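PDB 7CBD: exoglucanase A from Cellulomonas fimi, which hydrolyses beta-1,4-glucosidic linkages of cellulose with inversion of anomeric configuration, releasing cellobiose from the non-reducing chain ends. Local coordinates for residues A51-R56 against I364-E369. Sequence-based numbering, arbitrary orientation.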
loop_
_atom_site.group_PDB
_atom_site.type_symbol
_atom_site.label_atom_id
_atom_site.label_comp_id
_atom_site.label_asym_id
_atom_site.label_seq_id
_atom_site.Cartn_x
_atom_site.Cartn_y
_atom_site.Cartn_z
ATOM N N ALA A 51 2.639 -1.118 8.642
ATOM C CA ALA A 51 3.147 -2.448 8.351
ATOM C C ALA A 51 4.669 -2.465 8.358
ATOM O O ALA A 51 5.330 -1.480 8.009
ATOM C CB ALA A 51 2.645 -2.936 6.996
ATOM N N VAL A 52 5.217 -3.612 8.744
ATOM C CA VAL A 52 6.647 -3.869 8.659
ATOM C C VAL A 52 6.922 -4.588 7.345
ATOM O O VAL A 52 6.325 -5.635 7.063
ATOM C CB VAL A 52 7.125 -4.702 9.860
ATOM C CG1 VAL A 52 8.568 -5.141 9.654
ATOM C CG2 VAL A 52 6.961 -3.896 11.141
ATOM N N TRP A 53 7.823 -4.031 6.539
ATOM C CA TRP A 53 8.112 -4.552 5.206
ATOM C C TRP A 53 9.342 -5.449 5.255
ATOM O O TRP A 53 10.428 -5.002 5.637
ATOM C CB TRP A 53 8.378 -3.410 4.224
ATOM C CG TRP A 53 7.157 -2.633 3.852
ATOM C CD1 TRP A 53 6.360 -1.891 4.690
ATOM C CD2 TRP A 53 6.583 -2.516 2.543
ATOM N NE1 TRP A 53 5.331 -1.316 3.973
ATOM C CE2 TRP A 53 5.446 -1.686 2.657
ATOM C CE3 TRP A 53 6.920 -3.026 1.286
ATOM C CZ2 TRP A 53 4.641 -1.372 1.562
ATOM C CZ3 TRP A 53 6.121 -2.704 0.203
ATOM C CH2 TRP A 53 5.000 -1.884 0.346
ATOM N N MET A 54 9.181 -6.704 4.832
ATOM C CA MET A 54 10.331 -7.561 4.555
ATOM C C MET A 54 10.695 -7.373 3.081
ATOM O O MET A 54 10.406 -8.197 2.216
ATOM C CB MET A 54 10.018 -9.011 4.907
ATOM C CG MET A 54 9.859 -9.241 6.414
ATOM S SD MET A 54 11.399 -9.039 7.347
ATOM C CE MET A 54 11.065 -7.581 8.332
ATOM N N ASP A 55 11.305 -6.220 2.791
ATOM C CA ASP A 55 11.546 -5.817 1.407
ATOM C C ASP A 55 12.847 -6.356 0.833
ATOM O O ASP A 55 13.179 -6.044 -0.316
ATOM C CB ASP A 55 11.448 -4.293 1.225
ATOM C CG ASP A 55 12.412 -3.515 2.107
ATOM O OD1 ASP A 55 13.064 -4.116 2.980
ATOM O OD2 ASP A 55 12.517 -2.281 1.923
ATOM N N ARG A 56 13.578 -7.160 1.597
ATOM C CA ARG A 56 14.777 -7.840 1.136
ATOM C C ARG A 56 15.109 -8.894 2.179
ATOM O O ARG A 56 14.655 -8.816 3.326
ATOM C CB ARG A 56 15.953 -6.874 0.944
ATOM C CG ARG A 56 16.117 -5.876 2.062
ATOM C CD ARG A 56 17.288 -4.931 1.798
ATOM N NE ARG A 56 17.222 -3.701 2.582
ATOM C CZ ARG A 56 18.259 -2.901 2.821
ATOM N NH1 ARG A 56 18.086 -1.799 3.538
ATOM N NH2 ARG A 56 19.464 -3.197 2.350
ATOM N N ILE A 364 -0.224 0.436 5.153
ATOM C CA ILE A 364 0.759 -0.559 4.748
ATOM C C ILE A 364 2.094 0.117 4.452
ATOM O O ILE A 364 3.103 -0.151 5.110
ATOM C CB ILE A 364 0.248 -1.428 3.581
ATOM C CG1 ILE A 364 -1.071 -2.124 3.944
ATOM C CG2 ILE A 364 1.293 -2.459 3.215
ATOM C CD1 ILE A 364 -1.014 -3.007 5.190
ATOM N N LYS A 365 2.115 1.036 3.496
ATOM C CA LYS A 365 3.292 1.887 3.334
ATOM C C LYS A 365 3.403 2.808 4.548
ATOM O O LYS A 365 2.406 3.419 4.942
ATOM C CB LYS A 365 3.136 2.732 2.078
ATOM C CG LYS A 365 4.299 3.669 1.820
ATOM C CD LYS A 365 5.534 2.910 1.362
ATOM C CE LYS A 365 6.672 3.875 1.040
ATOM N NZ LYS A 365 7.838 3.201 0.401
ATOM N N PRO A 366 4.576 2.939 5.168
ATOM C CA PRO A 366 4.704 3.857 6.319
ATOM C C PRO A 366 4.927 5.282 5.846
ATOM O O PRO A 366 5.904 5.555 5.128
ATOM C CB PRO A 366 5.941 3.325 7.064
ATOM C CG PRO A 366 6.187 1.921 6.489
ATOM C CD PRO A 366 5.757 2.068 5.046
ATOM N N PRO A 367 4.046 6.215 6.212
ATOM C CA PRO A 367 4.232 7.603 5.775
ATOM C C PRO A 367 5.607 8.129 6.153
ATOM O O PRO A 367 6.084 7.934 7.273
ATOM C CB PRO A 367 3.119 8.359 6.512
ATOM C CG PRO A 367 2.046 7.325 6.703
ATOM C CD PRO A 367 2.779 6.031 6.952
ATOM N N GLY A 368 6.249 8.801 5.194
ATOM C CA GLY A 368 7.576 9.338 5.376
ATOM C C GLY A 368 8.672 8.547 4.693
ATOM O O GLY A 368 9.748 9.100 4.435
ATOM N N GLU A 369 8.430 7.272 4.384
ATOM C CA GLU A 369 9.417 6.473 3.674
ATOM C C GLU A 369 9.303 6.715 2.173
ATOM O O GLU A 369 8.205 6.673 1.606
ATOM C CB GLU A 369 9.221 4.992 4.000
ATOM C CG GLU A 369 9.584 4.686 5.446
ATOM C CD GLU A 369 9.517 3.220 5.817
ATOM O OE1 GLU A 369 9.258 2.367 4.944
ATOM O OE2 GLU A 369 9.741 2.933 7.004
#
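Trp53 and Ala51 meet the loop 364-369 within the incomplete parallel beta/alpha barrel of the family 6 catalytic domain, joining strand 52-54, near one end of the main sheet, to the loop after strand 358-362, near the other end. Strand 52-54 runs parallel to strand 87-93.

A single hydrogen bond joins the two segments: Trp53 NE1 donates to Ile364 O at 2.8 Å, with an N-H...O angle of 162°. The oxygen lies close to the indole plane, yet the nitrogen sits above the carbonyl plane, 49° out of it. With CG anti to its own carbonyl carbon (chi1 -72°), Trp53 presents its pyrrole edge to the loop.

Apolar contacts flank this bond. Ile364 CG2 lies 3.9 Å from Trp53 CZ2 and 4.0 Å from Ala51 CB, while Pro366 CD comes obliquely to within 4.0 Å of Trp53 CD1. A phenylalanine in place of Trp53 would probably leave Ile364 O without this donor and open a gap beside Ile364 CG2.

The contact borders the active site: the side chain of Trp53 is about 8 Å, between nearest atoms, from that of Asp149, the predicted proton donor. Lys365 NZ, hydrogen-bonded to Ser370 O, forms a long, weak ion pair with OD1 of Asp371, the predicted nucleophile. Lys365 NZ stands nearly over the six-membered ring of Trp53, but at 5.9 Å from its centroid any cation-pi attraction is at most weak.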